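Local coordinates for protein hydroxymethyldihydropterin pyrophosphokinase-dihydropteroate synthase, putative (Plasmodium vivax, PDB 5Z79) that carries out two successive steps of folate biosynthesis, pyrophosphorylating 6-hydroxymethyl-7,8-dihydropterin and then joining the activated pterin to 4-aminobenzoate to give dihydropteroate, at residues Thr10-Asn22 with Cys104-Asn117. Numbering follows the deposited sequence.
Sequences TPRNIAVLNFGTN and CKELEVFLKNEKIN
I14 meets F110 and I116 where strand 13-21 crosses helix 105-111 at -63°, their axes 8.2 Å apart at closest approach. The strand runs between strands 207-213 and 160-169 in the antiparallel sheet of the HPPK domain, consistent with the ferredoxin-like alpha-beta fold of this family. Contact is confined to the strand's N-terminal part and the loop residues P11 and R12 before it, where the helix and the chain that follows it pack on one face of the sheet: the CB atoms of I14 and V16 point toward the helix, while the alternate residues L17, F19 and T21 meet helix 27-42.

I14 is the apolar centre. Its CG2, anti to the backbone N, lies over one face of the F110 ring, 3.6 Å from the centroid and 21° off the normal, a CH-pi contact; F110 also stacks with Y286. The other branch of I14 crosses the I116 side chain at about a right angle, with CG1 3.7 Å from I116 CD1, and ends with CD1 beside E106 CB. V16 CG2 comes within 4.1 Å of F110 CZ, these side chains also crossing at about a right angle.

Two bonds reach the loop backbone, one of them weak. E106, bent at chi2, presents OE2 to R12 N in the weak bond of 3.3 Å, while the R12 guanidinium turns away to a salt bridge with E96. The N13 amide is held by residues just after the neighbouring strands: ND2 donates to V171 O and OD1 accepts from N214 ND2. At the C-terminal end of 104-117, N117 ND2 donates to P11 O at 3.2 Å (N-H...O 154°), and N117 OD1 rests 3.5 Å from P11 CG.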
ATOM      1  N   THR A  10      -3.353  38.979 -44.105  1.00 44.11           N
ATOM      2  CA  THR A  10      -2.379  38.873 -42.940  1.00 42.46           C
ATOM      3  C   THR A  10      -2.792  37.878 -41.847  1.00 41.16           C
ATOM      4  O   THR A  10      -3.430  38.271 -40.849  1.00 40.49           O
ATOM      5  CB  THR A  10      -2.113  40.268 -42.308  1.00 42.18           C
ATOM      6  N   PRO A  11      -2.402  36.591 -42.018  1.00 40.87           N
ATOM      7  CA  PRO A  11      -2.509  35.645 -40.892  1.00 39.55           C
ATOM      8  C   PRO A  11      -1.410  35.854 -39.845  1.00 38.27           C
ATOM      9  O   PRO A  11      -0.320  36.383 -40.157  1.00 38.44           O
ATOM     10  CB  PRO A  11      -2.375  34.263 -41.558  1.00 39.94           C
ATOM     11  CG  PRO A  11      -1.688  34.500 -42.874  1.00 41.18           C
ATOM     12  CD  PRO A  11      -1.828  35.959 -43.227  1.00 41.85           C
ATOM     13  N   ARG A  12      -1.680  35.377 -38.650  1.00 37.13           N
ATOM     14  CA  ARG A  12      -0.775  35.523 -37.568  1.00 35.95           C
ATOM     15  C   ARG A  12       0.312  34.552 -37.514  1.00 35.63           C
ATOM     16  O   ARG A  12       0.202  33.471 -37.989  1.00 36.04           O
ATOM     17  CB  ARG A  12      -1.512  35.268 -36.297  1.00 35.01           C
ATOM     18  CG  ARG A  12      -2.776  36.020 -36.114  1.00 35.31           C
ATOM     19  CD  ARG A  12      -2.408  37.363 -35.585  1.00 35.29           C
ATOM     20  NE  ARG A  12      -3.388  37.862 -34.659  1.00 35.04           N
ATOM     21  CZ  ARG A  12      -3.823  39.100 -34.676  1.00 35.70           C
ATOM     22  NH1 ARG A  12      -3.373  39.930 -35.584  1.00 36.66           N
ATOM     23  NH2 ARG A  12      -4.698  39.500 -33.785  1.00 35.44           N
ATOM     24  N   ASN A  13       1.357  34.915 -36.833  1.00 34.98           N
ATOM     25  CA  ASN A  13       2.481  33.988 -36.750  1.00 34.69           C
ATOM     26  C   ASN A  13       2.410  33.198 -35.449  1.00 33.59           C
ATOM     27  O   ASN A  13       1.786  33.623 -34.474  1.00 32.96           O
ATOM     28  CB  ASN A  13       3.811  34.726 -36.876  1.00 34.88           C
ATOM     29  CG  ASN A  13       3.956  35.438 -38.207  1.00 36.07           C
ATOM     30  OD1 ASN A  13       3.730  34.859 -39.260  1.00 36.89           O
ATOM     31  ND2 ASN A  13       4.356  36.697 -38.158  1.00 36.26           N
ATOM     32  N   ILE A  14       3.048  32.029 -35.481  1.00 33.51           N
ATOM     33  CA  ILE A  14       3.103  31.046 -34.397  1.00 32.66           C
ATOM     34  C   ILE A  14       4.520  31.039 -33.888  1.00 32.39           C
ATOM     35  O   ILE A  14       5.418  30.816 -34.652  1.00 33.02           O
ATOM     36  CB  ILE A  14       2.821  29.661 -34.982  1.00 33.07           C
ATOM     37  CG1 ILE A  14       1.348  29.576 -35.444  1.00 33.43           C
ATOM     38  CG2 ILE A  14       3.234  28.549 -34.031  1.00 32.42           C
ATOM     39  CD1 ILE A  14       0.310  29.942 -34.411  1.00 32.70           C
ATOM     40  N   ALA A  15       4.734  31.316 -32.620  1.00 31.60           N
ATOM     41  CA  ALA A  15       6.070  31.252 -32.082  1.00 31.46           C
ATOM     42  C   ALA A  15       6.005  30.364 -30.889  1.00 30.74           C
ATOM     43  O   ALA A  15       4.946  30.190 -30.325  1.00 30.25           O
ATOM     44  CB  ALA A  15       6.574  32.614 -31.680  1.00 31.40           C
ATOM     45  N   VAL A  16       7.148  29.791 -30.534  1.00 30.80           N
ATOM     46  CA  VAL A  16       7.268  28.902 -29.398  1.00 30.28           C
ATOM     47  C   VAL A  16       8.374  29.443 -28.499  1.00 30.17           C
ATOM     48  O   VAL A  16       9.490  29.726 -28.928  1.00 30.73           O
ATOM     49  CB  VAL A  16       7.550  27.474 -29.867  1.00 30.69           C
ATOM     50  CG1 VAL A  16       7.539  26.507 -28.705  1.00 30.22           C
ATOM     51  CG2 VAL A  16       6.501  27.068 -30.886  1.00 31.01           C
ATOM     52  N   LEU A  17       8.050  29.633 -27.247  1.00 29.55           N
ATOM     53  CA  LEU A  17       8.937  30.350 -26.396  1.00 29.55           C
ATOM     54  C   LEU A  17       9.264  29.461 -25.255  1.00 29.30           C
ATOM     55  O   LEU A  17       8.505  28.544 -24.946  1.00 28.95           O
ATOM     56  CB  LEU A  17       8.235  31.591 -25.865  1.00 29.21           C
ATOM     57  CG  LEU A  17       7.602  32.473 -26.913  1.00 29.45           C
ATOM     58  CD1 LEU A  17       6.819  33.542 -26.222  1.00 29.17           C
ATOM     59  CD2 LEU A  17       8.691  33.081 -27.733  1.00 30.13           C
ATOM     60  N   ASN A  18      10.384  29.749 -24.612  1.00 29.58           N
ATOM     61  CA  ASN A  18      10.843  28.963 -23.495  1.00 29.54           C
ATOM     62  C   ASN A  18      11.176  29.852 -22.348  1.00 29.49           C
ATOM     63  O   ASN A  18      12.052  30.692 -22.452  1.00 29.97           O
ATOM     64  CB  ASN A  18      12.104  28.216 -23.881  1.00 30.28           C
ATOM     65  CG  ASN A  18      12.601  27.319 -22.770  1.00 30.40           C
ATOM     66  OD1 ASN A  18      12.213  26.151 -22.670  1.00 30.71           O
ATOM     67  ND2 ASN A  18      13.507  27.854 -21.953  1.00 30.24           N
ATOM     68  N   PHE A  19      10.507  29.626 -21.232  1.00 29.03           N
ATOM     69  CA  PHE A  19      10.690  30.430 -20.015  1.00 29.06           C
ATOM     70  C   PHE A  19      11.545  29.675 -19.016  1.00 29.42           C
ATOM     71  O   PHE A  19      11.346  28.482 -18.843  1.00 29.30           O
ATOM     72  CB  PHE A  19       9.347  30.693 -19.375  1.00 28.45           C
ATOM     73  CG  PHE A  19       8.460  31.543 -20.206  1.00 28.23           C
ATOM     74  CD1 PHE A  19       7.817  31.020 -21.283  1.00 28.04           C
ATOM     75  CD2 PHE A  19       8.267  32.847 -19.897  1.00 28.34           C
ATOM     76  CE1 PHE A  19       6.993  31.769 -22.053  1.00 27.98           C
ATOM     77  CE2 PHE A  19       7.443  33.619 -20.654  1.00 28.26           C
ATOM     78  CZ  PHE A  19       6.806  33.074 -21.744  1.00 28.08           C
ATOM     79  N   GLY A  20      12.475  30.352 -18.359  1.00 29.97           N
ATOM     80  CA  GLY A  20      13.332  29.676 -17.419  1.00 30.50           C
ATOM     81  C   GLY A  20      13.714  30.543 -16.263  1.00 30.91           C
ATOM     82  O   GLY A  20      14.138  31.659 -16.466  1.00 31.25           O
ATOM     83  N   THR A  21      13.563  30.007 -15.051  1.00 30.97           N
ATOM     84  CA  THR A  21      13.991  30.673 -13.818  1.00 31.57           C
ATOM     85  C   THR A  21      14.731  29.709 -12.863  1.00 32.25           C
ATOM     86  O   THR A  21      14.583  28.481 -12.955  1.00 32.08           O
ATOM     87  CB  THR A  21      12.805  31.374 -13.122  1.00 31.07           C
ATOM     88  OG1 THR A  21      13.252  32.011 -11.939  1.00 31.80           O
ATOM     89  CG2 THR A  21      11.740  30.407 -12.731  1.00 30.42           C
ATOM     90  N   ASN A  22      15.550  30.294 -11.981  1.00 33.16           N
ATOM     91  CA  ASN A  22      16.261  29.585 -10.883  1.00 34.05           C
ATOM     92  C   ASN A  22      15.631  29.718  -9.504  1.00 34.13           C
ATOM     93  O   ASN A  22      16.029  28.986  -8.602  1.00 34.81           O
ATOM     94  CB  ASN A  22      17.696  30.100 -10.738  1.00 35.32           C
ATOM     95  CG  ASN A  22      18.591  29.667 -11.883  1.00 35.64           C
ATOM     96  OD1 ASN A  22      19.200  30.499 -12.541  1.00 35.98           O
ATOM     97  ND2 ASN A  22      18.685  28.359 -12.124  1.00 35.63           N
ATOM     98  N   CYS A 104      -7.237  26.728 -33.881  1.00 33.94           N
ATOM     99  CA  CYS A 104      -6.363  27.796 -34.364  1.00 34.02           C
ATOM    100  C   CYS A 104      -5.626  27.413 -35.620  1.00 34.84           C
ATOM    101  O   CYS A 104      -4.537  26.898 -35.546  1.00 34.49           O
ATOM    102  CB  CYS A 104      -5.354  28.221 -33.308  1.00 32.87           C
ATOM    103  SG  CYS A 104      -4.118  29.384 -33.952  1.00 33.06           S
ATOM    104  N   LYS A 105      -6.198  27.713 -36.782  1.00 36.07           N
ATOM    105  CA  LYS A 105      -5.636  27.248 -38.067  1.00 37.11           C
ATOM    106  C   LYS A 105      -4.157  27.567 -38.255  1.00 36.83           C
ATOM    107  O   LYS A 105      -3.413  26.729 -38.774  1.00 37.21           O
ATOM    108  CB  LYS A 105      -6.459  27.755 -39.262  1.00 38.58           C
ATOM    109  CG  LYS A 105      -7.763  26.965 -39.393  1.00 39.28           C
ATOM    110  CD  LYS A 105      -8.827  27.727 -40.155  1.00 40.55           C
ATOM    111  CE  LYS A 105     -10.195  27.082 -40.001  1.00 41.11           C
ATOM    112  NZ  LYS A 105     -11.035  27.454 -41.190  1.00 42.90           N
ATOM    113  N   GLU A 106      -3.722  28.740 -37.810  1.00 36.24           N
ATOM    114  CA  GLU A 106      -2.309  29.060 -37.898  1.00 35.99           C
ATOM    115  C   GLU A 106      -1.493  27.934 -37.274  1.00 35.31           C
ATOM    116  O   GLU A 106      -0.483  27.493 -37.812  1.00 35.70           O
ATOM    117  CB  GLU A 106      -1.989  30.398 -37.231  1.00 35.33           C
ATOM    118  CG  GLU A 106      -2.473  31.599 -38.025  1.00 36.22           C
ATOM    119  CD  GLU A 106      -3.852  32.091 -37.595  1.00 36.24           C
ATOM    120  OE1 GLU A 106      -4.628  31.300 -36.992  1.00 35.86           O
ATOM    121  OE2 GLU A 106      -4.157  33.283 -37.851  1.00 36.73           O
ATOM    122  N   LEU A 107      -1.961  27.452 -36.147  1.00 34.43           N
ATOM    123  CA  LEU A 107      -1.292  26.370 -35.446  1.00 33.83           C
ATOM    124  C   LEU A 107      -1.295  25.082 -36.294  1.00 34.73           C
ATOM    125  O   LEU A 107      -0.263  24.501 -36.575  1.00 34.99           O
ATOM    126  CB  LEU A 107      -1.969  26.172 -34.069  1.00 32.82           C
ATOM    127  CG  LEU A 107      -1.407  25.149 -33.104  1.00 32.14           C
ATOM    128  CD1 LEU A 107       0.099  25.220 -33.015  1.00 31.97           C
ATOM    129  CD2 LEU A 107      -2.029  25.425 -31.747  1.00 31.20           C
ATOM    130  N   GLU A 108      -2.459  24.654 -36.731  1.00 35.36           N
ATOM    131  CA  GLU A 108      -2.526  23.437 -37.512  1.00 36.34           C
ATOM    132  C   GLU A 108      -1.427  23.455 -38.537  1.00 37.18           C
ATOM    133  O   GLU A 108      -0.677  22.481 -38.699  1.00 37.52           O
ATOM    134  CB  GLU A 108      -3.872  23.319 -38.237  1.00 37.34           C
ATOM    135  CG  GLU A 108      -4.991  22.866 -37.322  1.00 36.81           C
ATOM    136  CD  GLU A 108      -6.276  22.499 -38.041  1.00 37.98           C
ATOM    137  OE1 GLU A 108      -6.323  22.494 -39.299  1.00 39.31           O
ATOM    138  OE2 GLU A 108      -7.263  22.220 -37.316  1.00 37.64           O
ATOM    139  N   VAL A 109      -1.368  24.591 -39.226  1.00 37.61           N
ATOM    140  CA  VAL A 109      -0.462  24.824 -40.330  1.00 38.58           C
ATOM    141  C   VAL A 109       0.972  24.741 -39.856  1.00 38.00           C
ATOM    142  O   VAL A 109       1.788  24.043 -40.432  1.00 38.74           O
ATOM    143  CB  VAL A 109      -0.736  26.217 -40.943  1.00 39.00           C
ATOM    144  CG1 VAL A 109       0.365  26.624 -41.917  1.00 39.85           C
ATOM    145  CG2 VAL A 109      -2.099  26.235 -41.634  1.00 39.98           C
ATOM    146  N   PHE A 110       1.268  25.465 -38.788  1.00 36.78           N
ATOM    147  CA  PHE A 110       2.606  25.458 -38.208  1.00 36.23           C
ATOM    148  C   PHE A 110       3.073  24.050 -37.950  1.00 36.33           C
ATOM    149  O   PHE A 110       4.216  23.738 -38.272  1.00 36.82           O
ATOM    150  CB  PHE A 110       2.651  26.256 -36.928  1.00 34.94           C
ATOM    151  CG  PHE A 110       3.862  26.009 -36.142  1.00 34.39           C
ATOM    152  CD1 PHE A 110       5.020  26.685 -36.435  1.00 34.66           C
ATOM    153  CD2 PHE A 110       3.856  25.064 -35.115  1.00 33.74           C
ATOM    154  CE1 PHE A 110       6.166  26.452 -35.695  1.00 34.29           C
ATOM    155  CE2 PHE A 110       4.994  24.813 -34.370  1.00 33.38           C
ATOM    156  CZ  PHE A 110       6.155  25.507 -34.660  1.00 33.67           C
ATOM    157  N   LEU A 111       2.177  23.214 -37.412  1.00 36.01           N
ATOM    158  CA  LEU A 111       2.503  21.839 -37.008  1.00 36.07           C
ATOM    159  C   LEU A 111       2.887  20.918 -38.192  1.00 37.53           C
ATOM    160  O   LEU A 111       3.587  19.920 -38.009  1.00 37.82           O
ATOM    161  CB  LEU A 111       1.371  21.216 -36.157  1.00 35.46           C
ATOM    162  CG  LEU A 111       1.111  21.806 -34.751  1.00 34.07           C
ATOM    163  CD1 LEU A 111      -0.147  21.227 -34.100  1.00 33.70           C
ATOM    164  CD2 LEU A 111       2.283  21.640 -33.780  1.00 33.41           C
ATOM    165  N   LYS A 112       2.454  21.263 -39.398  1.00 38.56           N
ATOM    166  CA  LYS A 112       2.891  20.546 -40.599  1.00 40.12           C
ATOM    167  C   LYS A 112       4.145  21.190 -41.226  1.00 40.64           C
ATOM    168  O   LYS A 112       4.475  20.918 -42.381  1.00 42.06           O
ATOM    169  CB  LYS A 112       1.749  20.484 -41.643  1.00 41.24           C
ATOM    170  CG  LYS A 112       0.539  19.631 -41.245  1.00 41.16           C
ATOM    171  CD  LYS A 112      -0.670  19.830 -42.186  1.00 42.23           C
ATOM    172  CE  LYS A 112      -1.574  20.994 -41.728  1.00 41.35           C
ATOM    173  NZ  LYS A 112      -2.433  21.645 -42.788  1.00 42.51           N
ATOM    174  N   ASN A 113       4.831  22.060 -40.485  1.00 39.61           N
ATOM    175  CA  ASN A 113       6.035  22.757 -40.999  1.00 40.08           C
ATOM    176  C   ASN A 113       5.829  23.500 -42.367  1.00 41.25           C
ATOM    177  O   ASN A 113       6.789  23.880 -43.065  1.00 42.05           O
ATOM    178  CB  ASN A 113       7.213  21.773 -41.061  1.00 40.76           C
ATOM    179  CG  ASN A 113       8.537  22.460 -41.257  1.00 41.03           C
ATOM    180  OD1 ASN A 113       8.804  23.484 -40.683  1.00 40.14           O
ATOM    181  ND2 ASN A 113       9.367  21.887 -42.065  1.00 42.36           N
ATOM    182  N   GLU A 114       4.562  23.720 -42.722  1.00 41.42           N
ATOM    183  CA  GLU A 114       4.216  24.510 -43.900  1.00 42.49           C
ATOM    184  C   GLU A 114       4.323  25.993 -43.564  1.00 41.72           C
ATOM    185  O   GLU A 114       4.352  26.405 -42.379  1.00 40.31           O
ATOM    186  CB  GLU A 114       2.790  24.224 -44.385  1.00 43.11           C
ATOM    187  CG  GLU A 114       2.589  22.859 -45.022  1.00 44.33           C
ATOM    188  CD  GLU A 114       1.113  22.449 -45.013  1.00 44.51           C
ATOM    189  OE1 GLU A 114       0.285  23.285 -45.472  1.00 44.88           O
ATOM    190  OE2 GLU A 114       0.775  21.313 -44.540  1.00 44.37           O
ATOM    191  N   LYS A 115       4.328  26.786 -44.627  1.00 42.77           N
ATOM    192  CA  LYS A 115       4.577  28.215 -44.561  1.00 42.42           C
ATOM    193  C   LYS A 115       3.355  28.923 -44.020  1.00 41.69           C
ATOM    194  O   LYS A 115       2.224  28.528 -44.301  1.00 42.11           O
ATOM    195  CB  LYS A 115       4.900  28.737 -45.983  1.00 44.04           C
ATOM    196  CG  LYS A 115       5.592  30.087 -46.017  1.00 43.92           C
ATOM    197  CD  LYS A 115       5.774  30.567 -47.443  1.00 45.63           C
ATOM    198  CE  LYS A 115       4.517  31.241 -47.993  1.00 46.25           C
ATOM    199  NZ  LYS A 115       4.555  31.353 -49.489  1.00 48.20           N
ATOM    200  N   ILE A 116       3.580  29.973 -43.246  1.00 40.71           N
ATOM    201  CA  ILE A 116       2.482  30.842 -42.853  1.00 40.27           C
ATOM    202  C   ILE A 116       2.593  32.186 -43.601  1.00 41.07           C
ATOM    203  O   ILE A 116       1.682  32.566 -44.311  1.00 41.96           O
ATOM    204  CB  ILE A 116       2.435  31.027 -41.315  1.00 38.66           C
ATOM    205  CG1 ILE A 116       1.960  29.730 -40.631  1.00 38.04           C
ATOM    206  CG2 ILE A 116       1.494  32.181 -40.956  1.00 38.38           C
ATOM    207  CD1 ILE A 116       1.848  29.779 -39.112  1.00 36.57           C
ATOM    208  N   ASN A 117       3.712  32.878 -43.375  1.00 40.78           N
ATOM    209  CA  ASN A 117       4.127  34.110 -44.039  1.00 41.54           C
ATOM    210  C   ASN A 117       5.581  33.967 -44.456  1.00 41.99           C
ATOM    211  O   ASN A 117       6.325  33.228 -43.826  1.00 41.32           O
ATOM    212  CB  ASN A 117       4.080  35.295 -43.077  1.00 40.62           C
ATOM    213  CG  ASN A 117       2.677  35.661 -42.647  1.00 40.32           C
ATOM    214  OD1 ASN A 117       1.705  35.300 -43.306  1.00 41.07           O
ATOM    215  ND2 ASN A 117       2.563  36.403 -41.539  1.00 39.34           N
TER